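Local coordinates for protein A49R (PDB 4D5T) that inhibits host NF-kappa-B activation by binding BTRC, which lowers ubiquitination of the inhibitor NFKBIA and keeps p65/RELA in the cytoplasm, at residues D55-I60 with A101-K106; V37-C42 with P49-L54; T11-I16 with N144-R149; N85-F90 with A127-K132. One frame throughout, in Å; residues are numbered along the deposited sequence.

Interaction 1: residues D55-I60 with A101-K106; sequences DTVYTI and AIITLK
Lys106 lays its chain across the ring of Tyr58, where helix 95-109 passes helix 49-61 with the two short axes 10.8 Å apart and crossing at -68°. From CB, Lys106 sets CG opposite its backbone N (chi1 178°) and then runs extended, which carries it straight out to the neighbouring helix. CG comes near CE2 of the Tyr58 ring, and CD closes on that same Tyr58 CE2 at 3.6 Å. CE lies over one face, displaced toward the rim near CZ, as a CH-pi contact. The tip then moves inward: Lys106 NZ stands 4.3 Å from the centroid of the Tyr58 ring and only 8° off its normal, a cation-pi pair of nearly ideal direction. One water accepts a hydrogen bond from Lys106 NZ at 2.9 Å and donates one to Asp55 OD1 at 2.8 Å, so the ammonium reaches the carboxylate through solvent, and the opposite charges probably favour each other across it. The Tyr58 hydroxyl is hydrogen-bonded to Glu64 and Asn110, which pin the far end of the ring. Beneath this polar layer, Ile103 spreads its two branches: CG2 meets Tyr58 CD2 at 4.0 Å, while CD1 packs on Val57 CG1 at 3.8 Å. The crossing joins two helices, 49-61 and 95-109, in the core of the all-helical Bcl-2-like fold of A49.

Interaction 2: residues V37-C42 with P49-L54; sequences VNFIMC and PFISFL
Two consecutive helices of the Bcl-2-like core meet where the end of helix 29-40 packs on the first turns of helix 49-61, and Phe39 is the side chain that spans the gap. Its CG lies opposite the backbone N (chi1 174°), which sends the ring out toward the second helix. Leu54 CB sits over one face of that ring, 4.0 Å from the centroid of Phe39 and 16° off the normal, a CH-pi contact displaced toward the far rim. The closest ring atom is Phe39 CZ, 3.9 Å from Leu54 CB, whereas the methyl Leu54 CD1 reaches back to Phe39 CD2. Nearer the root of the ring, Ile51 CG2 approaches Phe39 CD1 obliquely at 4.0 Å and also comes near Phe39 CB, the two side chains lying side by side and pointing opposite ways. Ile51 and Leu54, three residues apart on one helix, thus hold the ring at its base and over its outer part. Helix 29-40 ends in a Schellman motif, in which Cys42, with positive phi (63°), is the C-prime residue: Cys42 N bonds to Phe39 O at 3.1 Å and Arg43 N to Asn38 O. From helix 95-109, Ile102 packs on the Phe39 ring, and Lys106 makes a cation-pi contact with it.

Interaction 3: residues T11-I16 with N144-R149; sequences TELASI and NDIRER
The first and last helices of this Bcl-2-like bundle, 9-23 and 132-150, run antiparallel here, at 171° between their directions and with the short axes 10.0 Å apart. Leu13 and Arg147, reaching out from facing helices, carry most of the contact and overlap along their lengths. The methyl Leu13 CD1 touches Arg147 CG at 3.5 Å, and Leu13 CB lies alongside the next stretch of the arginine chain, so the aliphatic part of Arg147 serves as an apolar surface. The same Leu13 CD1 also meets Ile146 CG2 at 3.8 Å, the two side chains crossing at about a right angle. That Ile146 branch is placed opposite its own backbone N, while the longer branch heads for Val57 of helix 49-61, whose Ile60 also receives Leu13. These buried apolar groups face the interior, and the polar end of Arg147 lies at the partly exposed margin. There its NE is hydrogen-bonded to His10, one turn before Ala14, which anchors the guanidinium to helix 9-23. Within that helix Thr11 O is gripped twice, by Ser15 N and by Ser15 OG at 2.9 Å, from opposite faces of the carbonyl plane. The Arg147 chain bends at chi3 (61°), and beyond that bend its NH1 comes to rest obliquely 3.7 Å from Ala14 CB.

Interaction 4: residues N85-F90 with A127-K132; sequences NKFMSF and ADIDIK. With SO4 (sulfate ion), chain I.
Ile129 presses two of its carbons against Phe90. Its CG2 meets Phe90 CB at 3.6 Å, and its CD1 comes obliquely to the ring, 3.7 Å from Phe90 CD1. A chi1 of 76° wedges CG1 between backbone N and carbonyl carbon, and this leaves both arms of Ile129 directed at the aromatic residue. The same CG2 also brushes Phe87 CE1 at 4.2 Å. The two aromatics are mutually braced: Phe90 CD2 stands over the centre of the Phe87 ring, 3.5 Å above its plane, and Phe87 CG lies at the Phe90 edge. Ile131 adds its CG2 beside Phe90 O at 3.6 Å. That carbonyl accepts from a water at 2.6 Å, which in turn accepts from Asp130 N at 3.0 Å, so a single water links the two backbones. Farther out, Asn29 and Asn33 both donate to Ile129 O, holding the loop in place. Lys132 NZ binds a sulfate, probably from the crystallisation liquor, at 2.6 Å from O3, and also bonds to Ile27 O. The contact thus ties the end region of helix 76-87 to the linker between helices 112-126 and 132-150, with Ile102 and Ile98 of helix 95-109 packing on Phe90 and Ile131 respectively.

Helix 49-61 joins interactions 1 and 2, whose centres lie about 8 Å apart: Ile102 CG2 packs 3.7 Å from Phe39 CD2, and Lys106 serves both aromatic rings, Tyr58 and Phe39. Interaction 3 sits about 14 Å from interaction 1 between centres and touches helix 49-61 on an adjoining flank, with Val57 CG2 3.8 Å from Ile146 CD1. Interaction 4 approaches helix 95-109 instead, where Ile102 CG1 comes 3.7 Å from Phe90 CE1. Interactions 3 and 4 are the most distant pair, about 23 Å between centres, and do not touch. Helices 49-61 and 95-109 therefore connect all four, while the sulfate is bound by Lys132 at interaction 4.

Interaction 1: residues D55-I60 with A101-K106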
loop_
_atom_site.group_PDB
_atom_site.type_symbol
_atom_site.label_atom_id
_atom_site.label_comp_id
_atom_site.label_asym_id
_atom_site.label_seq_id
_atom_site.Cartn_x
_atom_site.Cartn_y
_atom_site.Cartn_z
ATOM N N ASP A 55 -6.292 -0.572 -1.231
ATOM C CA ASP A 55 -7.393 -0.180 -0.366
ATOM C C ASP A 55 -8.160 -1.396 0.125
ATOM O O ASP A 55 -8.479 -1.495 1.293
ATOM C CB ASP A 55 -8.326 0.779 -1.144
ATOM C CG ASP A 55 -9.490 1.272 -0.319
ATOM O OD1 ASP A 55 -9.264 2.113 0.533
ATOM O OD2 ASP A 55 -10.607 0.797 -0.514
ATOM N N THR A 56 -8.404 -2.341 -0.777
ATOM C CA THR A 56 -8.996 -3.643 -0.404
ATOM C C THR A 56 -8.152 -4.385 0.623
ATOM O O THR A 56 -8.670 -4.840 1.637
ATOM C CB THR A 56 -9.308 -4.457 -1.636
ATOM O OG1 THR A 56 -10.288 -3.752 -2.384
ATOM C CG2 THR A 56 -9.872 -5.824 -1.266
ATOM N N VAL A 57 -6.819 -4.449 0.427
ATOM C CA VAL A 57 -5.988 -5.143 1.354
ATOM C C VAL A 57 -5.977 -4.439 2.694
ATOM O O VAL A 57 -6.096 -5.082 3.786
ATOM C CB VAL A 57 -4.516 -5.252 0.802
ATOM C CG1 VAL A 57 -3.537 -5.816 1.843
ATOM C CG2 VAL A 57 -4.487 -6.123 -0.422
ATOM N N TYR A 58 -5.853 -3.116 2.668
ATOM C CA TYR A 58 -5.891 -2.323 3.914
ATOM C C TYR A 58 -7.175 -2.648 4.721
ATOM O O TYR A 58 -7.157 -2.832 5.940
ATOM C CB TYR A 58 -5.830 -0.846 3.548
ATOM C CG TYR A 58 -5.712 0.102 4.677
ATOM C CD1 TYR A 58 -6.836 0.566 5.322
ATOM C CD2 TYR A 58 -4.470 0.560 5.099
ATOM C CE1 TYR A 58 -6.734 1.487 6.349
ATOM C CE2 TYR A 58 -4.352 1.473 6.145
ATOM C CZ TYR A 58 -5.481 1.901 6.767
ATOM O OH TYR A 58 -5.388 2.805 7.767
ATOM N N THR A 59 -8.289 -2.712 4.014
ATOM C CA THR A 59 -9.618 -2.951 4.616
ATOM C C THR A 59 -9.688 -4.375 5.181
ATOM O O THR A 59 -10.205 -4.578 6.270
ATOM C CB THR A 59 -10.723 -2.757 3.581
ATOM O OG1 THR A 59 -10.731 -1.396 3.201
ATOM C CG2 THR A 59 -12.088 -3.100 4.177
ATOM N N ILE A 60 -9.210 -5.351 4.417
ATOM C CA ILE A 60 -9.149 -6.740 4.895
ATOM C C ILE A 60 -8.323 -6.935 6.173
ATOM O O ILE A 60 -8.764 -7.603 7.118
ATOM C CB ILE A 60 -8.616 -7.634 3.788
ATOM C CG1 ILE A 60 -9.692 -7.715 2.712
ATOM C CG2 ILE A 60 -8.225 -9.012 4.303
ATOM C CD1 ILE A 60 -9.181 -8.332 1.455
ATOM N N ALA A 101 5.073 -2.158 3.133
ATOM C CA ALA A 101 5.670 -0.877 3.282
ATOM C C ALA A 101 4.684 0.244 3.032
ATOM O O ALA A 101 4.606 1.190 3.844
ATOM C CB ALA A 101 6.903 -0.712 2.374
ATOM N N ILE A 102 3.919 0.169 1.938
ATOM C CA ILE A 102 2.967 1.186 1.614
ATOM C C ILE A 102 1.895 1.340 2.710
ATOM O O ILE A 102 1.594 2.451 3.093
ATOM C CB ILE A 102 2.301 0.900 0.237
ATOM C CG1 ILE A 102 3.346 1.110 -0.893
ATOM C CG2 ILE A 102 1.164 1.818 -0.023
ATOM C CD1 ILE A 102 2.973 0.451 -2.213
ATOM N N ILE A 103 1.365 0.218 3.184
ATOM C CA ILE A 103 0.336 0.246 4.211
ATOM C C ILE A 103 0.892 0.757 5.519
ATOM O O ILE A 103 0.251 1.582 6.184
ATOM C CB ILE A 103 -0.284 -1.140 4.332
ATOM C CG1 ILE A 103 -1.208 -1.316 3.120
ATOM C CG2 ILE A 103 -1.004 -1.300 5.652
ATOM C CD1 ILE A 103 -1.794 -2.686 3.031
ATOM N N THR A 104 2.118 0.365 5.852
ATOM C CA THR A 104 2.775 0.888 7.078
ATOM C C THR A 104 2.966 2.409 6.996
ATOM O O THR A 104 2.688 3.144 7.980
ATOM C CB THR A 104 4.143 0.226 7.303
ATOM O OG1 THR A 104 3.949 -1.171 7.543
ATOM C CG2 THR A 104 4.826 0.831 8.542
ATOM N N LEU A 105 3.386 2.901 5.840
ATOM C CA LEU A 105 3.568 4.330 5.651
ATOM C C LEU A 105 2.211 5.048 5.816
ATOM O O LEU A 105 2.139 6.165 6.360
ATOM C CB LEU A 105 4.240 4.668 4.296
ATOM C CG LEU A 105 5.707 4.171 4.254
ATOM C CD1 LEU A 105 6.282 4.349 2.871
ATOM C CD2 LEU A 105 6.633 4.798 5.226
ATOM N N LYS A 106 1.130 4.472 5.304
ATOM C CA LYS A 106 -0.210 5.030 5.483
ATOM C C LYS A 106 -0.572 5.083 6.964
ATOM O O LYS A 106 -1.039 6.126 7.447
ATOM C CB LYS A 106 -1.262 4.236 4.671
ATOM C CG LYS A 106 -2.662 4.775 4.881
ATOM C CD LYS A 106 -3.671 4.210 3.913
ATOM C CE LYS A 106 -5.043 4.776 4.330
ATOM N NZ LYS A 106 -6.080 4.611 3.329
HETATM O O HOH W 1 -7.324 2.157 2.492
#

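Interaction 2: residues V37-C42 with P49-L54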
loop_
_atom_site.group_PDB
_atom_site.type_symbol
_atom_site.label_atom_id
_atom_site.label_comp_id
_atom_site.label_asym_id
_atom_site.label_seq_id
_atom_site.Cartn_x
_atom_site.Cartn_y
_atom_site.Cartn_z
ATOM N N VAL A 37 1.664 7.717 -3.500
ATOM C CA VAL A 37 1.829 8.797 -2.508
ATOM C C VAL A 37 0.439 9.243 -1.994
ATOM O O VAL A 37 0.193 9.357 -0.782
ATOM C CB VAL A 37 2.615 10.003 -3.052
ATOM C CG1 VAL A 37 2.602 11.172 -2.030
ATOM C CG2 VAL A 37 4.052 9.598 -3.327
ATOM N N ASN A 38 -0.442 9.498 -2.926
ATOM C CA ASN A 38 -1.792 9.936 -2.549
ATOM C C ASN A 38 -2.529 8.898 -1.676
ATOM O O ASN A 38 -3.227 9.268 -0.753
ATOM C CB ASN A 38 -2.576 10.353 -3.782
ATOM C CG ASN A 38 -2.124 11.724 -4.337
ATOM O OD1 ASN A 38 -1.673 12.564 -3.606
ATOM N ND2 ASN A 38 -2.401 11.979 -5.592
ATOM N N PHE A 39 -2.407 7.615 -1.987
ATOM C CA PHE A 39 -2.985 6.574 -1.130
ATOM C C PHE A 39 -2.407 6.675 0.322
ATOM O O PHE A 39 -3.155 6.604 1.316
ATOM C CB PHE A 39 -2.690 5.173 -1.710
ATOM C CG PHE A 39 -3.121 4.049 -0.807
ATOM C CD1 PHE A 39 -4.475 3.712 -0.694
ATOM C CD2 PHE A 39 -2.191 3.391 -0.006
ATOM C CE1 PHE A 39 -4.868 2.658 0.153
ATOM C CE2 PHE A 39 -2.582 2.403 0.868
ATOM C CZ PHE A 39 -3.919 2.026 0.971
ATOM N N ILE A 40 -1.084 6.785 0.427
ATOM C CA ILE A 40 -0.409 6.916 1.706
ATOM C C ILE A 40 -0.934 8.133 2.509
ATOM O O ILE A 40 -1.052 8.041 3.748
ATOM C CB ILE A 40 1.108 6.971 1.486
ATOM C CG1 ILE A 40 1.587 5.548 1.101
ATOM C CG2 ILE A 40 1.847 7.515 2.676
ATOM C CD1 ILE A 40 2.983 5.560 0.510
ATOM N N MET A 41 -1.250 9.201 1.795
ATOM C CA MET A 41 -1.757 10.458 2.398
ATOM C C MET A 41 -3.303 10.559 2.479
ATOM O O MET A 41 -3.842 11.619 2.773
ATOM C CB MET A 41 -1.251 11.660 1.613
ATOM C CG MET A 41 0.281 11.728 1.390
ATOM S SD MET A 41 1.154 11.686 2.970
ATOM C CE MET A 41 2.827 11.509 2.337
ATOM N N CYS A 42 -3.987 9.444 2.252
ATOM C CA CYS A 42 -5.430 9.331 2.369
ATOM C C CYS A 42 -6.141 10.213 1.375
ATOM O O CYS A 42 -7.087 10.931 1.724
ATOM C CB CYS A 42 -5.881 9.668 3.780
ATOM S SG CYS A 42 -5.643 8.368 4.968
ATOM N N PRO A 49 -6.300 0.589 -10.561
ATOM C CA PRO A 49 -6.567 -0.685 -9.964
ATOM C C PRO A 49 -5.575 -1.133 -8.903
ATOM O O PRO A 49 -5.972 -1.844 -7.974
ATOM C CB PRO A 49 -6.528 -1.675 -11.148
ATOM C CG PRO A 49 -6.483 -0.869 -12.345
ATOM C CD PRO A 49 -6.128 0.557 -12.018
ATOM N N PHE A 50 -4.302 -0.727 -9.017
ATOM C CA PHE A 50 -3.390 -1.029 -7.975
ATOM C C PHE A 50 -3.753 -0.339 -6.643
ATOM O O PHE A 50 -3.565 -0.929 -5.552
ATOM C CB PHE A 50 -1.919 -0.717 -8.365
ATOM C CG PHE A 50 -0.923 -1.178 -7.327
ATOM C CD1 PHE A 50 -0.752 -2.503 -7.062
ATOM C CD2 PHE A 50 -0.091 -0.291 -6.689
ATOM C CE1 PHE A 50 0.217 -2.965 -6.123
ATOM C CE2 PHE A 50 0.814 -0.702 -5.746
ATOM C CZ PHE A 50 1.024 -2.041 -5.490
ATOM N N ILE A 51 -4.229 0.886 -6.723
ATOM C CA ILE A 51 -4.693 1.618 -5.507
ATOM C C ILE A 51 -6.001 0.984 -4.950
ATOM O O ILE A 51 -6.116 0.765 -3.754
ATOM C CB ILE A 51 -4.873 3.111 -5.814
ATOM C CG1 ILE A 51 -3.590 3.769 -6.321
ATOM C CG2 ILE A 51 -5.378 3.869 -4.607
ATOM C CD1 ILE A 51 -2.314 3.494 -5.580
ATOM N N SER A 52 -6.927 0.568 -5.824
ATOM C CA SER A 52 -8.045 -0.256 -5.353
ATOM C C SER A 52 -7.625 -1.556 -4.655
ATOM O O SER A 52 -8.163 -1.893 -3.573
ATOM C CB SER A 52 -9.040 -0.504 -6.504
ATOM O OG SER A 52 -10.135 -1.216 -5.958
ATOM N N PHE A 53 -6.630 -2.236 -5.200
ATOM C CA PHE A 53 -6.002 -3.421 -4.543
ATOM C C PHE A 53 -5.495 -3.049 -3.170
ATOM O O PHE A 53 -5.840 -3.713 -2.164
ATOM C CB PHE A 53 -4.913 -4.035 -5.430
ATOM C CG PHE A 53 -4.105 -5.128 -4.764
ATOM C CD1 PHE A 53 -4.569 -6.431 -4.760
ATOM C CD2 PHE A 53 -2.889 -4.847 -4.231
ATOM C CE1 PHE A 53 -3.863 -7.430 -4.128
ATOM C CE2 PHE A 53 -2.101 -5.903 -3.684
ATOM C CZ PHE A 53 -2.627 -7.164 -3.619
ATOM N N LEU A 54 -4.697 -1.986 -3.095
ATOM C CA LEU A 54 -4.144 -1.587 -1.785
ATOM C C LEU A 54 -5.253 -1.284 -0.785
ATOM O O LEU A 54 -5.158 -1.619 0.419
ATOM C CB LEU A 54 -3.240 -0.369 -1.966
ATOM C CG LEU A 54 -1.941 -0.611 -2.711
ATOM C CD1 LEU A 54 -1.214 0.685 -2.996
ATOM C CD2 LEU A 54 -1.007 -1.497 -1.878
#

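Interaction 3: residues T11-I16 with N144-R149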
loop_
_atom_site.group_PDB
_atom_site.type_symbol
_atom_site.label_atom_id
_atom_site.label_comp_id
_atom_site.label_asym_id
_atom_site.label_seq_id
_atom_site.Cartn_x
_atom_site.Cartn_y
_atom_site.Cartn_z
ATOM N N THR A 11 -13.728 -13.061 -3.805
ATOM C CA THR A 11 -14.076 -12.545 -5.123
ATOM C C THR A 11 -13.445 -11.210 -5.403
ATOM O O THR A 11 -12.945 -10.999 -6.497
ATOM C CB THR A 11 -15.584 -12.414 -5.206
ATOM O OG1 THR A 11 -16.136 -13.710 -5.052
ATOM C CG2 THR A 11 -16.031 -11.871 -6.568
ATOM N N GLU A 12 -13.459 -10.307 -4.428
ATOM C CA GLU A 12 -12.927 -8.965 -4.639
ATOM C C GLU A 12 -11.434 -9.010 -4.932
ATOM O O GLU A 12 -10.956 -8.383 -5.862
ATOM C CB GLU A 12 -13.139 -8.054 -3.459
ATOM C CG GLU A 12 -12.810 -6.595 -3.806
ATOM C CD GLU A 12 -13.711 -5.993 -4.895
ATOM O OE1 GLU A 12 -14.843 -6.435 -5.021
ATOM O OE2 GLU A 12 -13.301 -5.053 -5.598
ATOM N N LEU A 13 -10.685 -9.800 -4.157
ATOM C CA LEU A 13 -9.242 -9.861 -4.363
ATOM C C LEU A 13 -8.835 -10.524 -5.628
ATOM O O LEU A 13 -7.977 -10.012 -6.363
ATOM C CB LEU A 13 -8.574 -10.575 -3.245
ATOM C CG LEU A 13 -8.235 -9.713 -2.080
ATOM C CD1 LEU A 13 -7.637 -10.653 -1.026
ATOM C CD2 LEU A 13 -7.226 -8.618 -2.396
ATOM N N ALA A 14 -9.497 -11.595 -5.975
ATOM C CA ALA A 14 -9.310 -12.227 -7.256
ATOM C C ALA A 14 -9.572 -11.264 -8.395
ATOM O O ALA A 14 -8.793 -11.185 -9.345
ATOM C CB ALA A 14 -10.167 -13.487 -7.387
ATOM N N SER A 15 -10.705 -10.568 -8.341
ATOM C CA SER A 15 -11.103 -9.717 -9.437
ATOM C C SER A 15 -10.178 -8.491 -9.565
ATOM O O SER A 15 -9.840 -8.094 -10.681
ATOM C CB SER A 15 -12.548 -9.260 -9.294
ATOM O OG SER A 15 -13.426 -10.356 -9.259
ATOM N N ILE A 16 -9.851 -7.839 -8.459
ATOM C CA ILE A 16 -9.030 -6.617 -8.548
ATOM C C ILE A 16 -7.578 -6.956 -8.961
ATOM O O ILE A 16 -6.953 -6.227 -9.733
ATOM C CB ILE A 16 -9.100 -5.751 -7.314
ATOM C CG1 ILE A 16 -8.639 -4.319 -7.638
ATOM C CG2 ILE A 16 -8.320 -6.317 -6.173
ATOM C CD1 ILE A 16 -9.573 -3.561 -8.571
ATOM N N ASN A 144 -3.577 -14.495 -3.703
ATOM C CA ASN A 144 -3.818 -15.784 -3.048
ATOM C C ASN A 144 -3.268 -15.882 -1.627
ATOM O O ASN A 144 -3.935 -16.413 -0.769
ATOM C CB ASN A 144 -3.339 -16.945 -3.898
ATOM C CG ASN A 144 -4.126 -17.080 -5.191
ATOM O OD1 ASN A 144 -5.299 -16.761 -5.263
ATOM N ND2 ASN A 144 -3.476 -17.594 -6.222
ATOM N N ASP A 145 -2.098 -15.344 -1.386
ATOM C CA ASP A 145 -1.420 -15.444 -0.080
ATOM C C ASP A 145 -2.191 -14.604 0.946
ATOM O O ASP A 145 -2.391 -15.027 2.103
ATOM C CB ASP A 145 -0.013 -14.901 -0.154
ATOM C CG ASP A 145 0.930 -15.792 -0.951
ATOM O OD1 ASP A 145 0.570 -16.925 -1.234
ATOM O OD2 ASP A 145 2.006 -15.295 -1.297
ATOM N N ILE A 146 -2.700 -13.435 0.522
ATOM C CA ILE A 146 -3.512 -12.605 1.377
ATOM C C ILE A 146 -4.893 -13.250 1.699
ATOM O O ILE A 146 -5.368 -13.228 2.852
ATOM C CB ILE A 146 -3.706 -11.204 0.763
ATOM C CG1 ILE A 146 -2.386 -10.470 0.869
ATOM C CG2 ILE A 146 -4.824 -10.461 1.457
ATOM C CD1 ILE A 146 -2.323 -9.178 0.160
ATOM N N ARG A 147 -5.510 -13.871 0.707
ATOM C CA ARG A 147 -6.723 -14.596 0.972
ATOM C C ARG A 147 -6.516 -15.679 2.038
ATOM O O ARG A 147 -7.355 -15.845 2.923
ATOM C CB ARG A 147 -7.264 -15.237 -0.304
ATOM C CG ARG A 147 -7.846 -14.179 -1.239
ATOM C CD ARG A 147 -8.102 -14.686 -2.624
ATOM N NE ARG A 147 -9.054 -15.779 -2.586
ATOM C CZ ARG A 147 -9.537 -16.389 -3.656
ATOM N NH1 ARG A 147 -9.125 -16.068 -4.883
ATOM N NH2 ARG A 147 -10.417 -17.365 -3.485
ATOM N N GLU A 148 -5.455 -16.478 1.855
ATOM C CA GLU A 148 -5.140 -17.588 2.742
ATOM C C GLU A 148 -4.858 -17.097 4.160
ATOM O O GLU A 148 -5.351 -17.675 5.116
ATOM C CB GLU A 148 -3.941 -18.302 2.166
ATOM C CG GLU A 148 -3.557 -19.615 2.776
ATOM C CD GLU A 148 -2.415 -20.232 1.965
ATOM O OE1 GLU A 148 -1.402 -19.512 1.687
ATOM O OE2 GLU A 148 -2.543 -21.411 1.570
ATOM N N ARG A 149 -4.129 -16.007 4.300
ATOM C CA ARG A 149 -3.752 -15.486 5.602
ATOM C C ARG A 149 -4.849 -14.779 6.366
ATOM O O ARG A 149 -4.925 -14.926 7.567
ATOM C CB ARG A 149 -2.610 -14.512 5.472
ATOM C CG ARG A 149 -2.065 -13.962 6.803
ATOM C CD ARG A 149 -0.608 -13.575 6.735
ATOM N NE ARG A 149 -0.188 -12.856 7.950
ATOM C CZ ARG A 149 0.102 -13.409 9.138
ATOM N NH1 ARG A 149 -0.012 -14.708 9.364
ATOM N NH2 ARG A 149 0.494 -12.625 10.131
#

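Interaction 4: residues N85-F90 with A127-K132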
loop_
_atom_site.group_PDB
_atom_site.type_symbol
_atom_site.label_atom_id
_atom_site.label_comp_id
_atom_site.label_asym_id
_atom_site.label_seq_id
_atom_site.Cartn_x
_atom_site.Cartn_y
_atom_site.Cartn_z
ATOM N N ASN A 85 13.637 1.286 7.230
ATOM C CA ASN A 85 13.488 -0.190 7.047
ATOM C C ASN A 85 12.471 -0.519 5.969
ATOM O O ASN A 85 12.751 -1.285 5.091
ATOM C CB ASN A 85 13.067 -0.819 8.397
ATOM C CG ASN A 85 12.806 -2.329 8.322
ATOM O OD1 ASN A 85 11.854 -2.794 7.730
ATOM N ND2 ASN A 85 13.635 -3.088 8.979
ATOM N N LYS A 86 11.279 0.072 6.027
ATOM C CA LYS A 86 10.219 -0.318 5.077
ATOM C C LYS A 86 10.525 0.202 3.649
ATOM O O LYS A 86 10.293 -0.493 2.663
ATOM C CB LYS A 86 8.888 0.233 5.488
ATOM C CG LYS A 86 8.284 -0.308 6.796
ATOM C CD LYS A 86 8.139 -1.796 6.868
ATOM C CE LYS A 86 7.349 -2.189 8.094
ATOM N NZ LYS A 86 7.222 -3.663 8.174
ATOM N N PHE A 87 11.133 1.387 3.576
ATOM C CA PHE A 87 11.474 1.993 2.258
ATOM C C PHE A 87 12.305 1.154 1.401
ATOM O O PHE A 87 12.048 1.092 0.190
ATOM C CB PHE A 87 12.130 3.356 2.363
ATOM C CG PHE A 87 11.689 4.275 1.264
ATOM C CD1 PHE A 87 12.318 4.116 0.042
ATOM C CD2 PHE A 87 10.650 5.095 1.358
ATOM C CE1 PHE A 87 11.970 4.880 -1.030
ATOM C CE2 PHE A 87 10.252 5.854 0.270
ATOM C CZ PHE A 87 10.909 5.731 -0.925
ATOM N N MET A 88 13.245 0.421 1.985
ATOM C CA MET A 88 14.114 -0.367 1.167
ATOM C C MET A 88 13.354 -1.437 0.336
ATOM O O MET A 88 13.886 -1.853 -0.661
ATOM C CB MET A 88 15.242 -1.015 1.973
ATOM C CG MET A 88 16.167 -0.041 2.706
ATOM S SD MET A 88 16.699 1.427 1.785
ATOM C CE MET A 88 17.231 2.592 3.019
ATOM N N SER A 89 12.142 -1.848 0.758
ATOM C CA SER A 89 11.350 -2.855 0.009
ATOM C C SER A 89 11.099 -2.360 -1.403
ATOM O O SER A 89 11.007 -3.139 -2.327
ATOM C CB SER A 89 9.998 -3.219 0.695
ATOM O OG SER A 89 10.175 -3.725 2.028
ATOM N N PHE A 90 10.998 -1.056 -1.571
ATOM C CA PHE A 90 10.707 -0.485 -2.914
ATOM C C PHE A 90 11.818 -0.753 -3.893
ATOM O O PHE A 90 11.620 -0.703 -5.137
ATOM C CB PHE A 90 10.462 1.009 -2.873
ATOM C CG PHE A 90 9.251 1.416 -2.147
ATOM C CD1 PHE A 90 8.018 0.899 -2.474
ATOM C CD2 PHE A 90 9.348 2.281 -1.080
ATOM C CE1 PHE A 90 6.899 1.264 -1.789
ATOM C CE2 PHE A 90 8.228 2.661 -0.387
ATOM C CZ PHE A 90 6.977 2.160 -0.747
ATOM N N ALA A 127 8.699 9.161 -5.525
ATOM C CA ALA A 127 8.761 9.558 -6.929
ATOM C C ALA A 127 9.866 8.848 -7.711
ATOM O O ALA A 127 9.744 8.689 -8.904
ATOM C CB ALA A 127 8.885 11.061 -7.048
ATOM N N ASP A 128 10.916 8.362 -7.040
ATOM C CA ASP A 128 12.013 7.736 -7.726
ATOM C C ASP A 128 11.931 6.195 -7.845
ATOM O O ASP A 128 12.852 5.558 -8.379
ATOM C CB ASP A 128 13.336 8.167 -7.063
ATOM C CG ASP A 128 13.724 9.585 -7.418
ATOM O OD1 ASP A 128 13.148 10.201 -8.359
ATOM O OD2 ASP A 128 14.618 10.111 -6.727
ATOM N N ILE A 129 10.871 5.582 -7.342
ATOM C CA ILE A 129 10.757 4.098 -7.388
ATOM C C ILE A 129 10.284 3.605 -8.738
ATOM O O ILE A 129 9.799 4.362 -9.598
ATOM C CB ILE A 129 9.897 3.529 -6.225
ATOM C CG1 ILE A 129 8.366 3.749 -6.444
ATOM C CG2 ILE A 129 10.409 4.027 -4.876
ATOM C CD1 ILE A 129 7.478 3.083 -5.404
ATOM N N ASP A 130 10.465 2.319 -8.948
ATOM C CA ASP A 130 10.072 1.680 -10.202
ATOM C C ASP A 130 9.664 0.245 -9.931
ATOM O O ASP A 130 10.439 -0.688 -10.040
ATOM C CB ASP A 130 11.223 1.750 -11.168
ATOM C CG ASP A 130 10.917 1.061 -12.489
ATOM O OD1 ASP A 130 9.677 0.765 -12.780
ATOM O OD2 ASP A 130 11.996 0.851 -13.143
ATOM N N ILE A 131 8.426 0.050 -9.605
ATOM C CA ILE A 131 7.934 -1.246 -9.134
ATOM C C ILE A 131 6.996 -1.982 -10.088
ATOM O O ILE A 131 6.331 -2.956 -9.690
ATOM C CB ILE A 131 7.294 -1.146 -7.711
ATOM C CG1 ILE A 131 6.029 -0.240 -7.640
ATOM C CG2 ILE A 131 8.328 -0.677 -6.686
ATOM C CD1 ILE A 131 5.254 -0.361 -6.326
ATOM N N LYS A 132 6.764 -1.466 -11.276
ATOM C CA LYS A 132 5.814 -2.094 -12.185
ATOM C C LYS A 132 6.157 -3.621 -12.433
ATOM O O LYS A 132 5.251 -4.439 -12.464
ATOM C CB LYS A 132 5.689 -1.312 -13.530
ATOM C CG LYS A 132 4.851 -0.033 -13.404
ATOM C CD LYS A 132 4.821 0.876 -14.654
ATOM C CE LYS A 132 3.990 0.334 -15.763
ATOM N NZ LYS A 132 3.839 1.403 -16.793
HETATM S S SO4 I . 6.709 3.568 -17.828
HETATM O O1 SO4 I . 6.012 4.875 -17.676
HETATM O O2 SO4 I . 6.669 3.026 -19.193
HETATM O O3 SO4 I . 6.103 2.656 -16.890
HETATM O O4 SO4 I . 8.125 3.750 -17.463
HETATM O O HOH W 2 12.302 0.889 -7.122
#